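Side-chain contacts in transglutaminase-like enzymes, putative cysteine protease (Cytophaga hutchinsonii, PDB 3ISR), which is a putative cysteine protease of the transglutaminase-like superfamily, probably working through a cysteine-histidine-aspartate triad: residues B[200-205]-B[226-231]; B[184-189]-B[247-252]; B[118-123]-B[191-196]; B[125-130]-B[169-174]; B[141-146]-B[280-285]. All coordinates share one frame; numbering follows the deposited sequence.

The five contacts illustrate how a few side chains join parts of a probably papain-like fold. Contact 1 lies near the chain's centre, in the antiparallel sheet that includes strands 199-206 and 225-229; its D230 bonds to H215, consistent with two members of a catalytic triad. Contact 2, centred about 9 Å away, joins helix 181-194 to the loop after strand 240-246 and meets contact 1 where Y201 packs on H186. Contact 3, on the same helix, is bonded to contact 2 by S120 to D248 and R193 to R247 O, their centres about 9 Å apart. Contact 4 is centred about 8 Å from contact 3, contact 5 about 14 Å from contact 1, which it meets through Y282 and I228.

Contact 1. Residues B[200-205]-B[226-231]; sequences RYFTGY and WIIFDA
R200 crosses W226 obliquely, meeting the indole from CB to guanidinium. Its CB is 4.1 Å from W226 CZ3 and its CG 3.7 Å from that same atom. CD then sits over the six-membered ring, 3.6 Å from its centroid. NE passes W226 CD2 at 3.7 Å, and CZ lands above the five-membered ring, 3.6 Å from the centroid. NH1 ends over NE1 of W226 at 3.3 Å, two donors that do not bond, while NH2 hangs over CG. The chain is extended from CG to NE, and guanidinium and indole are nearly parallel, 10° apart. Farther along, I228 CD1 points into the face of F202, 3.6 Å from the ring centroid. Both pairs span strand 215-222, which runs between strands 199-206 and 225-229 in an antiparallel sheet. E219 on that middle strand forms a salt bridge with R200 NE. The arginine's charge is thus met in two ways, by a carboxylate and by the indole face in a cation-pi stack, which probably holds the guanidinium flat.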
# COMPACT_ATOMS: atom_id res chain seq x y z
N ARG B 200 -20.72 11.87 2.76
CA ARG B 200 -21.07 11.01 1.65
C ARG B 200 -20.61 11.63 0.32
O ARG B 200 -20.35 12.83 0.23
CB ARG B 200 -22.58 10.73 1.64
CG ARG B 200 -23.44 12.00 1.35
CD ARG B 200 -24.94 11.71 1.47
NE ARG B 200 -25.72 12.83 0.93
CZ ARG B 200 -27.03 12.96 1.03
NH1 ARG B 200 -27.77 12.04 1.66
NH2 ARG B 200 -27.63 14.02 0.49
N TYR B 201 -20.55 10.78 -0.69
CA TYR B 201 -20.10 11.16 -2.02
C TYR B 201 -21.28 11.71 -2.83
O TYR B 201 -22.39 11.19 -2.76
CB TYR B 201 -19.57 9.87 -2.64
CG TYR B 201 -18.87 9.98 -3.97
CD1 TYR B 201 -17.57 10.46 -4.04
CD2 TYR B 201 -19.48 9.49 -5.13
CE1 TYR B 201 -16.89 10.50 -5.26
CE2 TYR B 201 -18.81 9.54 -6.36
CZ TYR B 201 -17.51 10.05 -6.40
OH TYR B 201 -16.81 10.10 -7.58
N PHE B 202 -21.02 12.77 -3.60
CA PHE B 202 -22.04 13.45 -4.41
C PHE B 202 -21.53 13.54 -5.85
O PHE B 202 -20.41 13.99 -6.08
CB PHE B 202 -22.27 14.86 -3.81
CG PHE B 202 -23.25 15.74 -4.61
CD1 PHE B 202 -24.51 16.03 -4.10
CD2 PHE B 202 -22.88 16.29 -5.83
CE1 PHE B 202 -25.41 16.86 -4.82
CE2 PHE B 202 -23.77 17.12 -6.55
CZ PHE B 202 -25.03 17.40 -6.03
N THR B 203 -22.33 13.09 -6.81
CA THR B 203 -22.00 13.30 -8.23
C THR B 203 -23.07 14.15 -8.88
O THR B 203 -24.24 14.07 -8.50
CB THR B 203 -21.86 11.99 -9.01
OG1 THR B 203 -23.08 11.23 -8.92
CG2 THR B 203 -20.72 11.16 -8.42
N GLY B 204 -22.69 14.94 -9.88
CA GLY B 204 -23.67 15.75 -10.55
C GLY B 204 -23.22 16.36 -11.85
O GLY B 204 -22.04 16.25 -12.24
N TYR B 205 -24.18 16.98 -12.53
CA TYR B 205 -23.87 17.94 -13.60
C TYR B 205 -23.52 19.28 -12.95
O TYR B 205 -24.06 19.62 -11.91
CB TYR B 205 -25.10 18.09 -14.50
CG TYR B 205 -25.42 16.83 -15.26
CD1 TYR B 205 -24.91 16.62 -16.54
CD2 TYR B 205 -26.24 15.85 -14.72
CE1 TYR B 205 -25.19 15.45 -17.25
CE2 TYR B 205 -26.54 14.68 -15.43
CZ TYR B 205 -26.01 14.48 -16.69
OH TYR B 205 -26.30 13.33 -17.39
N TRP B 226 -27.41 17.80 5.38
CA TRP B 226 -26.27 17.47 4.50
C TRP B 226 -25.79 18.78 3.86
O TRP B 226 -26.56 19.44 3.14
CB TRP B 226 -26.68 16.46 3.43
CG TRP B 226 -26.90 15.11 3.97
CD1 TRP B 226 -28.10 14.50 4.22
CD2 TRP B 226 -25.88 14.17 4.38
NE1 TRP B 226 -27.89 13.24 4.74
CE2 TRP B 226 -26.54 13.02 4.85
CE3 TRP B 226 -24.48 14.21 4.37
CZ2 TRP B 226 -25.84 11.88 5.31
CZ3 TRP B 226 -23.77 13.07 4.85
CH2 TRP B 226 -24.46 11.94 5.31
N ILE B 227 -24.56 19.18 4.17
CA ILE B 227 -24.01 20.43 3.69
C ILE B 227 -22.99 20.06 2.62
O ILE B 227 -22.10 19.25 2.88
CB ILE B 227 -23.30 21.21 4.80
CG1 ILE B 227 -24.23 21.47 6.02
CG2 ILE B 227 -22.72 22.53 4.25
CD1 ILE B 227 -25.52 22.27 5.72
N ILE B 228 -23.08 20.70 1.46
CA ILE B 228 -22.20 20.39 0.34
C ILE B 228 -20.86 21.12 0.39
O ILE B 228 -20.78 22.29 0.78
CB ILE B 228 -22.92 20.62 -1.01
CG1 ILE B 228 -22.15 19.89 -2.13
CG2 ILE B 228 -23.11 22.11 -1.31
CD1 ILE B 228 -23.04 19.33 -3.22
N PHE B 229 -19.80 20.43 -0.03
CA PHE B 229 -18.44 20.99 -0.03
C PHE B 229 -17.71 20.51 -1.27
O PHE B 229 -17.96 19.41 -1.73
CB PHE B 229 -17.64 20.51 1.18
CG PHE B 229 -18.12 21.05 2.49
CD1 PHE B 229 -17.56 22.20 3.03
CD2 PHE B 229 -19.14 20.40 3.19
CE1 PHE B 229 -18.02 22.72 4.26
CE2 PHE B 229 -19.62 20.91 4.41
CZ PHE B 229 -19.05 22.06 4.95
N ASP B 230 -16.79 21.31 -1.80
CA ASP B 230 -16.07 20.91 -3.00
C ASP B 230 -14.67 21.47 -2.93
O ASP B 230 -14.46 22.64 -3.23
CB ASP B 230 -16.80 21.41 -4.26
CG ASP B 230 -16.05 21.11 -5.55
OD1 ASP B 230 -15.03 20.39 -5.53
OD2 ASP B 230 -16.46 21.62 -6.61
N ALA B 231 -13.72 20.62 -2.55
CA ALA B 231 -12.34 21.04 -2.38
C ALA B 231 -11.63 21.39 -3.67
O ALA B 231 -10.54 21.97 -3.61
CB ALA B 231 -11.54 19.99 -1.59

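Contact 2. Residues B[184-189]-B[247-252]; sequences FAHLGI and RDAADA
Helix 181-194 packs against the turn that follows strand 240-246, and H186 makes most of the contact. Its imidazole meets this turn with the CE1-NE2 end. CE1 lies 3.0 Å from A249 N, which sits at the ring edge near its plane, and 3.4 Å from D248 CB. NE2 lies 3.5 Å from the methyl CB of A249. With CG anti to the carbonyl carbon (chi1 -76°), the ring leaves the helix toward the turn and slips between two tyrosines, Y201 on one face and Y122 on the other, each nearly parallel to it. With an alanine here, the gap between those two rings would probably let them shift, and A249 would lose its neighbour. The turn is built as an Asx turn: D248 OD1 accepts from A250 N at 3.0 Å, met from above the carboxylate plane, and a 3-10 segment follows. D251 OD2 uses its anti lone pair to accept from R247 N, again at 3.0 Å. D248 OD2 is bound by S120 OG and Y122 N. One helical turn on from H186, I189 CD1 comes within 4.2 Å of R247 O. The R247 guanidinium leads away from the helix, its NH2 in an intersubunit salt bridge with D251 of the second subunit.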
# COMPACT_ATOMS: atom_id res chain seq x y z
N PHE B 184 -10.53 14.28 -4.87
CA PHE B 184 -10.74 15.35 -3.89
C PHE B 184 -11.96 15.04 -3.02
O PHE B 184 -11.96 15.28 -1.81
CB PHE B 184 -10.97 16.69 -4.60
CG PHE B 184 -9.72 17.38 -5.09
CD1 PHE B 184 -8.88 16.78 -6.04
CD2 PHE B 184 -9.42 18.67 -4.68
CE1 PHE B 184 -7.75 17.43 -6.53
CE2 PHE B 184 -8.27 19.35 -5.17
CZ PHE B 184 -7.45 18.73 -6.09
N ALA B 185 -13.01 14.50 -3.63
CA ALA B 185 -14.22 14.14 -2.89
C ALA B 185 -13.92 13.00 -1.92
O ALA B 185 -14.30 13.04 -0.73
CB ALA B 185 -15.32 13.70 -3.84
N HIS B 186 -13.24 11.96 -2.40
CA HIS B 186 -12.97 10.81 -1.53
C HIS B 186 -12.13 11.24 -0.36
O HIS B 186 -12.32 10.77 0.76
CB HIS B 186 -12.21 9.70 -2.29
CG HIS B 186 -13.05 8.90 -3.24
ND1 HIS B 186 -14.39 8.63 -3.03
CD2 HIS B 186 -12.72 8.25 -4.38
CE1 HIS B 186 -14.86 7.88 -4.02
NE2 HIS B 186 -13.86 7.63 -4.85
N LEU B 187 -11.16 12.14 -0.60
CA LEU B 187 -10.31 12.57 0.50
C LEU B 187 -11.02 13.43 1.56
O LEU B 187 -10.83 13.23 2.76
CB LEU B 187 -9.05 13.27 -0.04
CG LEU B 187 -8.04 13.70 1.03
CD1 LEU B 187 -7.59 12.46 1.86
CD2 LEU B 187 -6.84 14.39 0.34
N GLY B 188 -11.88 14.34 1.13
CA GLY B 188 -12.71 15.11 2.07
C GLY B 188 -13.58 14.17 2.91
O GLY B 188 -13.67 14.33 4.12
N ILE B 189 -14.19 13.19 2.26
CA ILE B 189 -15.06 12.22 2.96
C ILE B 189 -14.26 11.45 3.99
O ILE B 189 -14.66 11.34 5.15
CB ILE B 189 -15.71 11.23 1.98
CG1 ILE B 189 -16.73 11.93 1.09
CG2 ILE B 189 -16.41 10.09 2.74
CD1 ILE B 189 -17.03 11.18 -0.19
N ARG B 247 -21.80 6.10 -0.46
CA ARG B 247 -20.66 6.08 0.44
C ARG B 247 -19.39 6.59 -0.25
O ARG B 247 -18.60 7.31 0.35
CB ARG B 247 -20.48 4.66 1.00
CG ARG B 247 -21.64 4.22 1.85
CD ARG B 247 -21.53 2.75 2.29
NE ARG B 247 -20.39 2.55 3.20
CZ ARG B 247 -20.05 1.40 3.77
NH1 ARG B 247 -18.99 1.35 4.56
NH2 ARG B 247 -20.78 0.30 3.55
N ASP B 248 -19.22 6.21 -1.51
CA ASP B 248 -18.09 6.66 -2.32
C ASP B 248 -18.38 6.25 -3.74
O ASP B 248 -19.51 5.83 -4.02
CB ASP B 248 -16.73 6.11 -1.83
CG ASP B 248 -16.63 4.59 -1.82
OD1 ASP B 248 -17.36 3.90 -2.54
OD2 ASP B 248 -15.77 4.07 -1.06
N ALA B 249 -17.40 6.37 -4.62
CA ALA B 249 -17.62 6.12 -6.07
C ALA B 249 -18.04 4.67 -6.39
O ALA B 249 -18.61 4.43 -7.44
CB ALA B 249 -16.41 6.51 -6.90
N ALA B 250 -17.80 3.72 -5.48
CA ALA B 250 -18.25 2.35 -5.73
C ALA B 250 -19.77 2.32 -5.87
O ALA B 250 -20.34 1.43 -6.53
CB ALA B 250 -17.80 1.40 -4.59
N ASP B 251 -20.44 3.28 -5.23
CA ASP B 251 -21.91 3.36 -5.27
C ASP B 251 -22.43 4.35 -6.31
O ASP B 251 -23.64 4.59 -6.39
CB ASP B 251 -22.45 3.83 -3.93
CG ASP B 251 -22.22 2.85 -2.81
OD1 ASP B 251 -22.17 1.62 -3.05
OD2 ASP B 251 -22.16 3.33 -1.67
N ALA B 252 -21.53 4.97 -7.07
CA ALA B 252 -21.96 6.03 -8.00
C ALA B 252 -21.03 6.18 -9.19
O ALA B 252 -20.70 7.31 -9.58
CB ALA B 252 -22.07 7.36 -7.25

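Contact 3. Residues B[118-123]-B[191-196]; sequences FPSRYC and LCRALS
R193, a buried arginine, meets the 118-123 loop with no carboxylate there to receive it; a hydroxyl and a backbone carbonyl lie round its NH1 instead. The bond is from NH1 to S120 OG, 3.0 Å long with an angle of 152° at the hydrogen, and OG lies almost exactly in the guanidinium plane. F118 O stands 3.0 Å from NH1 and 3.1 Å from CD of R193, so this carbonyl also runs alongside the aliphatic end of the chain. C123 CB adds an apolar neighbour, 3.7 Å from NH1. R193 reaches this far because its chain is extended from CG to NE (chi2 -172°). Both segments are shaped by turns. S120 to C123 is a type I beta turn, closed by C123 N to S120 O at 3.2 Å, while the helix ends in a Schellman motif with S196 as the C-prime residue, its N bonded to R193 O at 2.9 Å. In the second shell, D248 OD2 bonds to S120 OG and helps position it. NH2 of R193 serves R247 O and A199 O. A leucine in its place is likely to leave those two carbonyls and the S120 hydroxyl without their donor in a buried setting.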
# COMPACT_ATOMS: atom_id res chain seq x y z
N PHE B 118 -18.69 5.31 8.54
CA PHE B 118 -17.79 4.15 8.42
C PHE B 118 -16.91 4.18 7.19
O PHE B 118 -17.26 4.82 6.19
CB PHE B 118 -18.60 2.85 8.51
CG PHE B 118 -19.20 2.66 9.87
CD1 PHE B 118 -18.42 2.22 10.93
CD2 PHE B 118 -20.52 3.02 10.11
CE1 PHE B 118 -18.97 2.08 12.23
CE2 PHE B 118 -21.08 2.89 11.38
CZ PHE B 118 -20.32 2.43 12.44
N PRO B 119 -15.73 3.54 7.28
CA PRO B 119 -14.83 3.52 6.11
C PRO B 119 -15.51 2.81 4.94
O PRO B 119 -16.35 1.91 5.16
CB PRO B 119 -13.63 2.70 6.58
CG PRO B 119 -13.79 2.50 8.08
CD PRO B 119 -15.21 2.78 8.44
N SER B 120 -15.12 3.18 3.73
CA SER B 120 -15.61 2.52 2.53
C SER B 120 -14.42 2.22 1.60
O SER B 120 -13.29 2.53 1.95
CB SER B 120 -16.63 3.43 1.84
OG SER B 120 -16.05 4.67 1.52
N ARG B 121 -14.66 1.59 0.45
CA ARG B 121 -13.55 1.19 -0.45
C ARG B 121 -12.50 2.29 -0.69
O ARG B 121 -11.29 2.06 -0.54
CB ARG B 121 -14.09 0.68 -1.79
CG ARG B 121 -13.00 0.45 -2.88
CD ARG B 121 -11.90 -0.60 -2.52
NE ARG B 121 -10.95 -0.61 -3.63
CZ ARG B 121 -9.87 0.17 -3.73
NH1 ARG B 121 -9.54 1.02 -2.75
NH2 ARG B 121 -9.11 0.11 -4.82
N TYR B 122 -12.96 3.48 -1.10
CA TYR B 122 -12.05 4.56 -1.47
C TYR B 122 -11.83 5.59 -0.36
O TYR B 122 -11.18 6.60 -0.58
CB TYR B 122 -12.58 5.26 -2.72
CG TYR B 122 -12.74 4.28 -3.86
CD1 TYR B 122 -11.62 3.75 -4.50
CD2 TYR B 122 -14.01 3.85 -4.25
CE1 TYR B 122 -11.78 2.80 -5.53
CE2 TYR B 122 -14.18 2.93 -5.28
CZ TYR B 122 -13.06 2.41 -5.91
OH TYR B 122 -13.24 1.51 -6.93
N CYS B 123 -12.39 5.34 0.83
CA CYS B 123 -12.32 6.31 1.92
C CYS B 123 -11.95 5.56 3.21
O CYS B 123 -12.82 5.24 4.04
CB CYS B 123 -13.66 7.05 2.10
SG CYS B 123 -14.29 7.85 0.62
N LEU B 191 -11.44 12.18 5.50
CA LEU B 191 -11.00 13.02 6.62
C LEU B 191 -12.15 13.41 7.53
O LEU B 191 -11.98 13.43 8.75
CB LEU B 191 -10.23 14.25 6.10
CG LEU B 191 -8.88 13.95 5.43
CD1 LEU B 191 -8.38 15.18 4.65
CD2 LEU B 191 -7.81 13.49 6.45
N CYS B 192 -13.33 13.67 6.97
CA CYS B 192 -14.53 13.90 7.81
C CYS B 192 -14.86 12.70 8.68
O CYS B 192 -15.04 12.83 9.89
CB CYS B 192 -15.75 14.18 6.97
SG CYS B 192 -15.80 15.82 6.28
N ARG B 193 -14.98 11.53 8.05
CA ARG B 193 -15.30 10.34 8.82
C ARG B 193 -14.25 10.04 9.89
O ARG B 193 -14.57 9.53 10.97
CB ARG B 193 -15.45 9.12 7.91
CG ARG B 193 -16.63 9.21 6.98
CD ARG B 193 -16.83 7.89 6.23
NE ARG B 193 -17.86 8.06 5.20
CZ ARG B 193 -17.85 7.44 4.03
NH1 ARG B 193 -16.89 6.55 3.76
NH2 ARG B 193 -18.81 7.71 3.14
N ALA B 194 -12.99 10.35 9.58
CA ALA B 194 -11.90 10.09 10.53
C ALA B 194 -12.11 10.90 11.81
O ALA B 194 -11.64 10.51 12.89
CB ALA B 194 -10.56 10.44 9.87
N LEU B 195 -12.81 12.02 11.67
CA LEU B 195 -13.15 12.91 12.80
C LEU B 195 -14.58 12.71 13.33
O LEU B 195 -15.11 13.57 14.04
CB LEU B 195 -12.96 14.39 12.40
CG LEU B 195 -11.53 14.79 12.01
CD1 LEU B 195 -11.52 16.09 11.21
CD2 LEU B 195 -10.61 14.86 13.23
N SER B 196 -15.18 11.57 13.00
CA SER B 196 -16.55 11.22 13.44
C SER B 196 -17.62 12.18 12.91
O SER B 196 -18.59 12.50 13.60
CB SER B 196 -16.66 11.11 14.97
OG SER B 196 -15.64 10.27 15.48

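Contact 4. Residues B[125-130]-B[169-174]; sequences SDKLQK and SAFDTI
K127 crosses F171 at about a right angle, its chain passing over one face of the ring. The approach begins at the root, where K127 CB is 3.8 Å from F171 CE1. Farther out, CD stands over the face toward the rim, 4.3 Å from the ring centroid. A bend at chi3 (112°) keeps the end of the chain over the same face, with NZ 4.7 Å from the centroid and 20° off the ring normal, as a cation-pi partner. L128 comes from another direction and crosses the ring obliquely, its CD2 4.0 Å from F171 CD1. The same methyl is 4.1 Å from I174 CG2, and here the two aliphatic chains slide past each other in opposite directions. F171 and I174 are one helical turn apart, which lets L128 touch both. S169 stands at the N-cap position of their helix, and its N is bonded to D172 OD2 at 2.9 Å. Beyond the pair, F171 and I174 also pack on T175 of the third subunit. The 3-10 turn 125-127 and the N-cap residue leading into helix 129-136 thus pack on the first turn of helix 170-176, in the helical part of this fold at the edge of a subunit interface.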
# COMPACT_ATOMS: atom_id res chain seq x y z
N SER B 125 -11.04 5.80 6.26
CA SER B 125 -11.04 6.76 7.34
C SER B 125 -10.41 6.16 8.58
O SER B 125 -9.79 6.86 9.38
CB SER B 125 -12.47 7.23 7.64
OG SER B 125 -13.39 6.15 7.62
N ASP B 126 -10.53 4.85 8.70
CA ASP B 126 -9.93 4.16 9.84
C ASP B 126 -8.39 4.18 9.80
O ASP B 126 -7.76 3.97 10.82
CB ASP B 126 -10.47 2.72 9.94
CG ASP B 126 -10.17 1.88 8.71
OD1 ASP B 126 -10.37 2.36 7.57
OD2 ASP B 126 -9.74 0.72 8.87
N LYS B 127 -7.77 4.40 8.64
CA LYS B 127 -6.31 4.50 8.57
C LYS B 127 -5.80 5.93 8.73
O LYS B 127 -4.59 6.18 8.70
CB LYS B 127 -5.79 3.93 7.25
CG LYS B 127 -6.01 2.41 7.12
CD LYS B 127 -5.46 1.88 5.80
CE LYS B 127 -4.24 0.98 6.01
NZ LYS B 127 -3.95 0.21 4.76
N LEU B 128 -6.74 6.85 8.86
CA LEU B 128 -6.39 8.28 8.85
C LEU B 128 -6.79 9.03 10.12
O LEU B 128 -6.74 10.25 10.16
CB LEU B 128 -7.01 8.95 7.60
CG LEU B 128 -6.48 8.45 6.25
CD1 LEU B 128 -7.27 9.04 5.08
CD2 LEU B 128 -5.00 8.78 6.08
N GLN B 129 -7.16 8.30 11.18
CA GLN B 129 -7.61 8.95 12.42
C GLN B 129 -6.54 9.84 13.09
O GLN B 129 -6.82 10.98 13.48
CB GLN B 129 -8.13 7.92 13.44
CG GLN B 129 -9.29 7.04 12.97
CD GLN B 129 -9.61 5.94 13.99
OE1 GLN B 129 -10.19 6.21 15.04
NE2 GLN B 129 -9.22 4.70 13.68
N LYS B 130 -5.32 9.32 13.25
CA LYS B 130 -4.27 10.11 13.91
C LYS B 130 -3.93 11.32 13.10
O LYS B 130 -3.82 12.41 13.64
CB LYS B 130 -3.01 9.29 14.15
CG LYS B 130 -2.98 8.68 15.52
CD LYS B 130 -1.60 8.13 15.83
CE LYS B 130 -1.66 7.22 17.04
NZ LYS B 130 -2.12 7.98 18.25
N SER B 169 -7.56 5.84 -4.09
CA SER B 169 -8.40 6.08 -2.92
C SER B 169 -7.88 7.26 -2.14
O SER B 169 -6.78 7.77 -2.40
CB SER B 169 -8.35 4.84 -2.02
OG SER B 169 -7.03 4.62 -1.50
N ALA B 170 -8.64 7.68 -1.12
CA ALA B 170 -8.21 8.71 -0.22
C ALA B 170 -6.83 8.42 0.38
O ALA B 170 -6.02 9.33 0.54
CB ALA B 170 -9.22 8.92 0.90
N PHE B 171 -6.58 7.16 0.74
CA PHE B 171 -5.31 6.79 1.36
C PHE B 171 -4.13 7.04 0.41
O PHE B 171 -3.04 7.38 0.86
CB PHE B 171 -5.32 5.33 1.85
CG PHE B 171 -4.17 4.99 2.76
CD1 PHE B 171 -4.12 5.47 4.07
CD2 PHE B 171 -3.14 4.19 2.29
CE1 PHE B 171 -3.03 5.15 4.91
CE2 PHE B 171 -2.06 3.85 3.13
CZ PHE B 171 -2.02 4.34 4.44
N ASP B 172 -4.37 6.90 -0.89
CA ASP B 172 -3.35 7.21 -1.89
C ASP B 172 -3.17 8.71 -2.04
O ASP B 172 -2.04 9.22 -2.03
CB ASP B 172 -3.71 6.60 -3.24
CG ASP B 172 -3.93 5.12 -3.16
OD1 ASP B 172 -3.13 4.44 -2.49
OD2 ASP B 172 -4.91 4.64 -3.78
N THR B 173 -4.28 9.43 -2.15
CA THR B 173 -4.23 10.86 -2.47
C THR B 173 -3.55 11.64 -1.35
O THR B 173 -2.89 12.65 -1.61
CB THR B 173 -5.66 11.42 -2.76
OG1 THR B 173 -6.22 10.66 -3.84
CG2 THR B 173 -5.61 12.89 -3.20
N ILE B 174 -3.68 11.17 -0.11
CA ILE B 174 -3.11 11.88 1.02
C ILE B 174 -1.57 11.99 0.91
O ILE B 174 -0.97 12.92 1.44
CB ILE B 174 -3.63 11.32 2.40
CG1 ILE B 174 -3.42 12.31 3.56
CG2 ILE B 174 -2.98 10.00 2.76
CD1 ILE B 174 -4.05 13.68 3.38

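Contact 5. Residues B[141-146]-B[280-285]; sequences NVYSKV and FWYDKN
The first turn of helix 142-156, entered from N141 at the N-cap and closed by K145 N to N141 O at 2.8 Å, faces an irregular loop that lies between strands 261-272 and 288-291. Y143 and Y282 carry the contact. CG of Y143 is anti to its backbone nitrogen (chi1 175°), which sends the phenol toward the loop and sets its hydroxyl over one face of Y282. The OH of Y143 is 3.4 Å from Y282 CD1 and 3.6 Å from CG, displaced from the ring centre toward the rim. The two rings stand almost perpendicular, at 87°, with centroids 5.9 Å apart. Y282 is fixed at its other end, where its OH bonds to I228 O and L290 N, so the ring that receives Y143 is held against strand 225-229. Y143 in turn packs on F229, which also meets Y282. Edge turned to face, the two tyrosines form a T-shaped aromatic pair, here joining a helix of the transglutaminase-like fold to the chain's C-terminal part.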
# COMPACT_ATOMS: atom_id res chain seq x y z
N ASN B 141 -15.70 24.03 16.04
CA ASN B 141 -17.04 23.73 15.55
C ASN B 141 -17.04 22.92 14.26
O ASN B 141 -16.20 23.12 13.38
CB ASN B 141 -17.94 24.97 15.47
CG ASN B 141 -17.76 25.77 14.17
OD1 ASN B 141 -17.08 26.79 14.16
ND2 ASN B 141 -18.40 25.32 13.10
N VAL B 142 -18.00 22.00 14.17
CA VAL B 142 -18.07 21.02 13.10
C VAL B 142 -18.01 21.64 11.70
O VAL B 142 -17.24 21.18 10.86
CB VAL B 142 -19.32 20.11 13.24
CG1 VAL B 142 -19.38 19.10 12.12
CG2 VAL B 142 -19.31 19.40 14.61
N TYR B 143 -18.80 22.69 11.45
CA TYR B 143 -18.79 23.30 10.13
C TYR B 143 -17.39 23.81 9.81
O TYR B 143 -16.85 23.53 8.74
CB TYR B 143 -19.80 24.44 10.01
CG TYR B 143 -19.68 25.14 8.67
CD1 TYR B 143 -20.27 24.61 7.52
CD2 TYR B 143 -18.92 26.31 8.54
CE1 TYR B 143 -20.12 25.23 6.28
CE2 TYR B 143 -18.77 26.94 7.31
CZ TYR B 143 -19.37 26.39 6.20
OH TYR B 143 -19.23 27.03 4.99
N SER B 144 -16.80 24.54 10.75
CA SER B 144 -15.45 25.07 10.54
C SER B 144 -14.43 23.96 10.33
O SER B 144 -13.49 24.10 9.54
CB SER B 144 -15.05 25.99 11.69
OG SER B 144 -15.84 27.16 11.65
N LYS B 145 -14.63 22.85 11.02
CA LYS B 145 -13.76 21.71 10.82
C LYS B 145 -13.83 21.18 9.38
O LYS B 145 -12.80 20.95 8.76
CB LYS B 145 -14.12 20.61 11.80
CG LYS B 145 -13.00 19.66 12.02
CD LYS B 145 -12.68 19.59 13.49
CE LYS B 145 -13.58 18.65 14.20
NZ LYS B 145 -13.40 18.88 15.65
N VAL B 146 -15.04 21.01 8.84
CA VAL B 146 -15.17 20.50 7.46
C VAL B 146 -14.66 21.50 6.44
O VAL B 146 -14.04 21.15 5.43
CB VAL B 146 -16.62 20.06 7.12
CG1 VAL B 146 -16.68 19.44 5.71
CG2 VAL B 146 -17.12 19.05 8.15
N PHE B 280 -22.79 30.96 -5.93
CA PHE B 280 -22.58 30.89 -4.49
C PHE B 280 -21.24 30.22 -4.23
O PHE B 280 -20.98 29.12 -4.73
CB PHE B 280 -23.70 30.08 -3.83
CG PHE B 280 -23.57 29.98 -2.34
CD1 PHE B 280 -24.29 30.83 -1.51
CD2 PHE B 280 -22.70 29.05 -1.77
CE1 PHE B 280 -24.16 30.75 -0.14
CE2 PHE B 280 -22.56 28.97 -0.39
CZ PHE B 280 -23.29 29.80 0.42
N TRP B 281 -20.40 30.87 -3.43
CA TRP B 281 -19.13 30.27 -3.00
C TRP B 281 -19.01 30.45 -1.50
O TRP B 281 -19.50 31.44 -0.96
CB TRP B 281 -17.96 31.01 -3.65
CG TRP B 281 -17.94 30.99 -5.15
CD1 TRP B 281 -18.43 31.95 -6.00
CD2 TRP B 281 -17.35 29.98 -5.98
NE1 TRP B 281 -18.19 31.59 -7.30
CE2 TRP B 281 -17.53 30.39 -7.33
CE3 TRP B 281 -16.68 28.76 -5.73
CZ2 TRP B 281 -17.08 29.63 -8.42
CZ3 TRP B 281 -16.23 28.00 -6.82
CH2 TRP B 281 -16.43 28.44 -8.14
N TYR B 282 -18.34 29.53 -0.81
CA TYR B 282 -18.03 29.76 0.60
C TYR B 282 -16.87 30.74 0.76
O TYR B 282 -16.00 30.84 -0.11
CB TYR B 282 -17.66 28.46 1.34
CG TYR B 282 -18.75 27.43 1.46
CD1 TYR B 282 -20.06 27.79 1.80
CD2 TYR B 282 -18.47 26.08 1.27
CE1 TYR B 282 -21.06 26.82 1.91
CE2 TYR B 282 -19.46 25.11 1.40
CZ TYR B 282 -20.75 25.49 1.71
OH TYR B 282 -21.75 24.55 1.83
N ASP B 283 -16.85 31.43 1.89
CA ASP B 283 -15.68 32.17 2.33
C ASP B 283 -15.46 31.73 3.77
O ASP B 283 -16.42 31.65 4.54
CB ASP B 283 -15.92 33.67 2.23
N LYS B 284 -14.20 31.43 4.13
CA LYS B 284 -13.88 30.92 5.48
C LYS B 284 -14.53 31.72 6.61
O LYS B 284 -14.72 31.20 7.73
CB LYS B 284 -12.36 30.84 5.68
N ASN B 285 -14.89 32.97 6.29
CA ASN B 285 -15.43 33.95 7.24
C ASN B 285 -16.96 34.14 7.19
O ASN B 285 -17.50 35.11 7.73
CB ASN B 285 -14.73 35.29 7.02
CG ASN B 285 -13.23 35.21 7.27
OD1 ASN B 285 -12.79 34.91 8.39
ND2 ASN B 285 -12.44 35.48 6.24